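Local coordinates for protein putative primosome component (Streptococcus pyogenes serotype M3, PDB 2QGZ) that probably acts as an ATP-dependent helicase loader of the primosome, binding nucleotide through an IstB-like P-loop domain, at residues R119-L123 with S124-V128; V112-P115 with K116-H120. All coordinates share one frame; numbering follows the deposited sequence.

In the fold
The connection between strand 109-112, at one border of the parallel sheet, and helix 131-146 illustrates how a long loop can be folded in short local steps. Contact 2 comes first: as the chain leaves the strand, residues 112-115 lead into the 3-10 segment 116-119, whose Tyr118 folds back against Leu114 and Pro115. Contact 1 follows, tightening a second turn around residues 123-125 before the helix begins. The two neither nest nor cross; they succeed one another and share Arg119 and His120. Both lean on helix 165-179, where Tyr118 of contact 2 and Ile121 of contact 1 each meet Tyr167. Together they join the edge strand, that helix and helix 131-146.

Contact 1: residues R119-L123 with S124-V128; sequences RHIHL and SDIDV. With PO4 (phosphate ion), chain C.
His122 and Asp125 lie side by side and point the same way, with the imidazole and carboxylate planes 82° apart. Their link runs through the backbone: His122 N donates to Asp125 OD2 over 3.0 Å, reaching the oxygen on its anti side and 22° out of the carboxylate plane. Asp125 can accept this bond because its CG sits beside its own backbone N (chi1 -62°), which swings the carboxylate back toward the preceding residues. Asp125 OD2 also passes the imidazole edge, 3.6 Å from His122 ND1. In return Asp125 N donates to His122 O at 2.9 Å, so the two residues are gripped twice. One step on, Ile126 N bonds to Leu123 O at 3.2 Å. On the side facing helix 165-179, Ile121 CG2 approaches Ile126 CD1 at 4.3 Å, and both isoleucines pack on that helix. On the outer side, O2 of a phosphate ion probably taken up from the crystallisation liquor accepts a weak hydrogen bond from Ser124 N. Two successive i to i+3 backbone bonds make a short 3-10 turn before helix 131-146 of a P-loop ATPase fold; the carboxylate bond of its third residue back to the N-cap N-H is the side-chain half of a capping box.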
loop_
_atom_site.group_PDB
_atom_site.type_symbol
_atom_site.label_atom_id
_atom_site.label_comp_id
_atom_site.label_asym_id
_atom_site.label_seq_id
_atom_site.Cartn_x
_atom_site.Cartn_y
_atom_site.Cartn_z
ATOM N N ARG A 119 3.484 -12.142 -3.449
ATOM C CA ARG A 119 2.191 -12.664 -3.862
ATOM C C ARG A 119 1.895 -13.941 -3.073
ATOM O O ARG A 119 0.815 -14.521 -3.180
ATOM C CB ARG A 119 2.241 -12.936 -5.372
ATOM C CG ARG A 119 0.950 -13.402 -6.021
ATOM C CD ARG A 119 0.899 -12.959 -7.490
ATOM N NE ARG A 119 2.089 -13.364 -8.225
ATOM C CZ ARG A 119 2.656 -12.634 -9.177
ATOM N NH1 ARG A 119 2.136 -11.459 -9.510
ATOM N NH2 ARG A 119 3.755 -13.068 -9.782
ATOM N N HIS A 120 2.860 -14.359 -2.253
ATOM C CA HIS A 120 2.706 -15.572 -1.453
ATOM C C HIS A 120 2.957 -15.357 0.043
ATOM O O HIS A 120 3.563 -16.207 0.702
ATOM C CB HIS A 120 3.647 -16.668 -1.977
ATOM C CG HIS A 120 3.494 -16.944 -3.441
ATOM N ND1 HIS A 120 2.336 -17.459 -3.986
ATOM C CD2 HIS A 120 4.345 -16.754 -4.479
ATOM C CE1 HIS A 120 2.482 -17.575 -5.295
ATOM N NE2 HIS A 120 3.692 -17.153 -5.619
ATOM N N ILE A 121 2.489 -14.236 0.582
ATOM C CA ILE A 121 2.671 -13.950 2.004
ATOM C C ILE A 121 1.356 -14.094 2.756
ATOM O O ILE A 121 0.376 -13.426 2.431
ATOM C CB ILE A 121 3.224 -12.528 2.218
ATOM C CG1 ILE A 121 4.543 -12.381 1.453
ATOM C CG2 ILE A 121 3.452 -12.277 3.696
ATOM C CD1 ILE A 121 5.188 -11.031 1.582
ATOM N N HIS A 122 1.340 -14.969 3.760
ATOM C CA HIS A 122 0.136 -15.209 4.555
ATOM C C HIS A 122 0.165 -14.503 5.915
ATOM O O HIS A 122 1.226 -14.134 6.425
ATOM C CB HIS A 122 -0.056 -16.713 4.811
ATOM C CG HIS A 122 -0.037 -17.564 3.576
ATOM N ND1 HIS A 122 1.084 -17.708 2.785
ATOM C CD2 HIS A 122 -0.984 -18.366 3.033
ATOM C CE1 HIS A 122 0.827 -18.564 1.812
ATOM N NE2 HIS A 122 -0.421 -18.979 1.940
ATOM N N LEU A 123 -1.010 -14.342 6.516
ATOM C CA LEU A 123 -1.107 -13.708 7.825
ATOM C C LEU A 123 -0.252 -14.437 8.854
ATOM O O LEU A 123 0.269 -13.823 9.776
ATOM C CB LEU A 123 -2.556 -13.704 8.316
ATOM C CG LEU A 123 -3.544 -12.814 7.571
ATOM C CD1 LEU A 123 -4.932 -13.074 8.123
ATOM C CD2 LEU A 123 -3.137 -11.341 7.720
ATOM N N SER A 124 -0.128 -15.750 8.707
ATOM C CA SER A 124 0.661 -16.555 9.637
ATOM C C SER A 124 2.159 -16.251 9.594
ATOM O O SER A 124 2.880 -16.560 10.543
ATOM C CB SER A 124 0.431 -18.045 9.361
ATOM O OG SER A 124 0.552 -18.338 7.975
ATOM N N ASP A 125 2.627 -15.646 8.503
ATOM C CA ASP A 125 4.048 -15.314 8.368
ATOM C C ASP A 125 4.404 -14.001 9.052
ATOM O O ASP A 125 5.578 -13.642 9.116
ATOM C CB ASP A 125 4.456 -15.197 6.887
ATOM C CG ASP A 125 4.282 -16.499 6.117
ATOM O OD1 ASP A 125 4.761 -17.561 6.595
ATOM O OD2 ASP A 125 3.673 -16.454 5.023
ATOM N N ILE A 126 3.398 -13.286 9.549
ATOM C CA ILE A 126 3.619 -11.994 10.200
ATOM C C ILE A 126 3.841 -12.101 11.708
ATOM O O ILE A 126 3.036 -12.699 12.423
ATOM C CB ILE A 126 2.417 -11.040 9.958
ATOM C CG1 ILE A 126 2.154 -10.891 8.458
ATOM C CG2 ILE A 126 2.683 -9.699 10.600
ATOM C CD1 ILE A 126 3.387 -10.552 7.625
ATOM N N ASP A 127 4.933 -11.524 12.195
ATOM C CA ASP A 127 5.214 -11.562 13.625
ATOM C C ASP A 127 4.429 -10.476 14.342
ATOM O O ASP A 127 4.453 -9.312 13.940
ATOM C CB ASP A 127 6.711 -11.356 13.914
ATOM C CG ASP A 127 7.561 -12.596 13.597
ATOM O OD1 ASP A 127 7.124 -13.725 13.909
ATOM O OD2 ASP A 127 8.672 -12.434 13.055
ATOM N N VAL A 128 3.723 -10.873 15.396
ATOM C CA VAL A 128 2.942 -9.952 16.208
ATOM C C VAL A 128 3.518 -10.081 17.615
ATOM O O VAL A 128 2.903 -10.651 18.511
ATOM C CB VAL A 128 1.437 -10.330 16.216
ATOM C CG1 VAL A 128 0.627 -9.220 16.862
ATOM C CG2 VAL A 128 0.950 -10.584 14.794
HETATM P P PO4 C . -2.166 -19.220 6.527
HETATM O O1 PO4 C . -2.681 -19.299 5.103
HETATM O O2 PO4 C . -2.082 -17.774 6.936
HETATM O O3 PO4 C . -3.103 -19.949 7.449
HETATM O O4 PO4 C . -0.801 -19.868 6.602
#

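Contact 2: residues V112-P115 with K116-H120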
loop_
_atom_site.group_PDB
_atom_site.type_symbol
_atom_site.label_atom_id
_atom_site.label_comp_id
_atom_site.label_asym_id
_atom_site.label_seq_id
_atom_site.Cartn_x
_atom_site.Cartn_y
_atom_site.Cartn_z
ATOM N N VAL A 112 3.735 -4.788 -9.214
ATOM C CA VAL A 112 4.352 -3.825 -10.104
ATOM C C VAL A 112 5.723 -3.498 -9.542
ATOM O O VAL A 112 5.847 -2.764 -8.559
ATOM C CB VAL A 112 3.523 -2.522 -10.215
ATOM C CG1 VAL A 112 4.301 -1.475 -11.017
ATOM C CG2 VAL A 112 2.182 -2.809 -10.892
ATOM N N SER A 113 6.747 -4.076 -10.163
ATOM C CA SER A 113 8.131 -3.869 -9.765
ATOM C C SER A 113 8.437 -4.380 -8.359
ATOM O O SER A 113 9.103 -3.710 -7.573
ATOM C CB SER A 113 8.481 -2.386 -9.875
ATOM O OG SER A 113 8.140 -1.901 -11.163
ATOM N N LEU A 114 7.947 -5.577 -8.060
ATOM C CA LEU A 114 8.170 -6.220 -6.770
ATOM C C LEU A 114 8.391 -7.716 -7.010
ATOM O O LEU A 114 7.746 -8.319 -7.871
ATOM C CB LEU A 114 6.960 -6.009 -5.850
ATOM C CG LEU A 114 6.720 -4.604 -5.272
ATOM C CD1 LEU A 114 5.371 -4.545 -4.574
ATOM C CD2 LEU A 114 7.828 -4.248 -4.294
ATOM N N PRO A 115 9.316 -8.334 -6.261
ATOM C CA PRO A 115 9.568 -9.768 -6.448
ATOM C C PRO A 115 8.308 -10.619 -6.271
ATOM O O PRO A 115 7.390 -10.237 -5.548
ATOM C CB PRO A 115 10.644 -10.072 -5.406
ATOM C CG PRO A 115 10.418 -9.022 -4.347
ATOM C CD PRO A 115 10.144 -7.789 -5.173
ATOM N N LYS A 116 8.274 -11.768 -6.938
ATOM C CA LYS A 116 7.135 -12.674 -6.881
ATOM C C LYS A 116 6.732 -13.146 -5.487
ATOM O O LYS A 116 5.585 -13.533 -5.276
ATOM C CB LYS A 116 7.404 -13.893 -7.772
ATOM C CG LYS A 116 7.584 -13.536 -9.251
ATOM C CD LYS A 116 7.861 -14.758 -10.130
ATOM C CE LYS A 116 6.668 -15.714 -10.182
ATOM N NZ LYS A 116 6.990 -16.954 -10.949
ATOM N N SER A 117 7.658 -13.124 -4.536
ATOM C CA SER A 117 7.333 -13.581 -3.188
ATOM C C SER A 117 6.229 -12.769 -2.503
ATOM O O SER A 117 5.541 -13.289 -1.633
ATOM C CB SER A 117 8.582 -13.596 -2.310
ATOM O OG SER A 117 9.165 -12.312 -2.249
ATOM N N TYR A 118 6.045 -11.512 -2.906
ATOM C CA TYR A 118 5.008 -10.655 -2.317
ATOM C C TYR A 118 3.597 -11.100 -2.642
ATOM O O TYR A 118 2.633 -10.506 -2.175
ATOM C CB TYR A 118 5.158 -9.207 -2.782
ATOM C CG TYR A 118 6.169 -8.412 -2.011
ATOM C CD1 TYR A 118 7.516 -8.438 -2.356
ATOM C CD2 TYR A 118 5.781 -7.630 -0.924
ATOM C CE1 TYR A 118 8.453 -7.703 -1.638
ATOM C CE2 TYR A 118 6.705 -6.895 -0.205
ATOM C CZ TYR A 118 8.040 -6.936 -0.564
ATOM O OH TYR A 118 8.966 -6.226 0.169
ATOM N N ARG A 119 3.484 -12.142 -3.449
ATOM C CA ARG A 119 2.191 -12.664 -3.862
ATOM C C ARG A 119 1.895 -13.941 -3.073
ATOM O O ARG A 119 0.815 -14.521 -3.180
ATOM C CB ARG A 119 2.241 -12.936 -5.372
ATOM C CG ARG A 119 0.950 -13.402 -6.021
ATOM C CD ARG A 119 0.899 -12.959 -7.490
ATOM N NE ARG A 119 2.089 -13.364 -8.225
ATOM C CZ ARG A 119 2.656 -12.634 -9.177
ATOM N NH1 ARG A 119 2.136 -11.459 -9.510
ATOM N NH2 ARG A 119 3.755 -13.068 -9.782
ATOM N N HIS A 120 2.860 -14.359 -2.253
ATOM C CA HIS A 120 2.706 -15.572 -1.453
ATOM C C HIS A 120 2.957 -15.357 0.043
ATOM O O HIS A 120 3.563 -16.207 0.702
ATOM C CB HIS A 120 3.647 -16.668 -1.977
ATOM C CG HIS A 120 3.494 -16.944 -3.441
ATOM N ND1 HIS A 120 2.336 -17.459 -3.986
ATOM C CD2 HIS A 120 4.345 -16.754 -4.479
ATOM C CE1 HIS A 120 2.482 -17.575 -5.295
ATOM N NE2 HIS A 120 3.692 -17.153 -5.619
#
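A 3-10 turn entered through a proline forms this contact, in the loop that follows edge strand 109-112 of the P-loop domain, with Pro115 and Tyr118 as its main partners. Tyr118 N donates to Pro115 O over 3.2 Å with an N-H...O angle of 164°. The turn is continued by Arg119 N to Lys116 O at 3.1 Å and by His120 N to Ser117 O at 3.0 Å, successive i to i+3 bonds of the 3-10 kind. On one side of the turn Leu114 and Pro115 pack against Tyr118. The Tyr118 ring presents an edge to the proline: Pro115 CG lies near the ring plane, 3.6 Å from Tyr118 CD1 and equally close to CE1. Pro115 O also meets that edge in plane, so the carbonyl that holds the backbone borders the ring as well. Tyr118 CG is placed beside its own backbone N (chi1 -83°), which brings the ring back alongside Pro115. Beyond the contact, Tyr118 OH is hydrogen-bonded to Ser166 OG and the ring meets Tyr167 edge-to-face. Ser166 belongs to a probable Walker A motif, and another phosphate ion, also probably from the crystallisation liquor, comes within about 4 Å of the Tyr118 side chain (nearest atoms) and may mark the nucleotide pocket. Leu114, which also packs on strand 184-188, adds to the apolar surroundings: its CD2 lies over one face of the ring, while Leu114 CB comes within 4.3 Å of Tyr118 CD1.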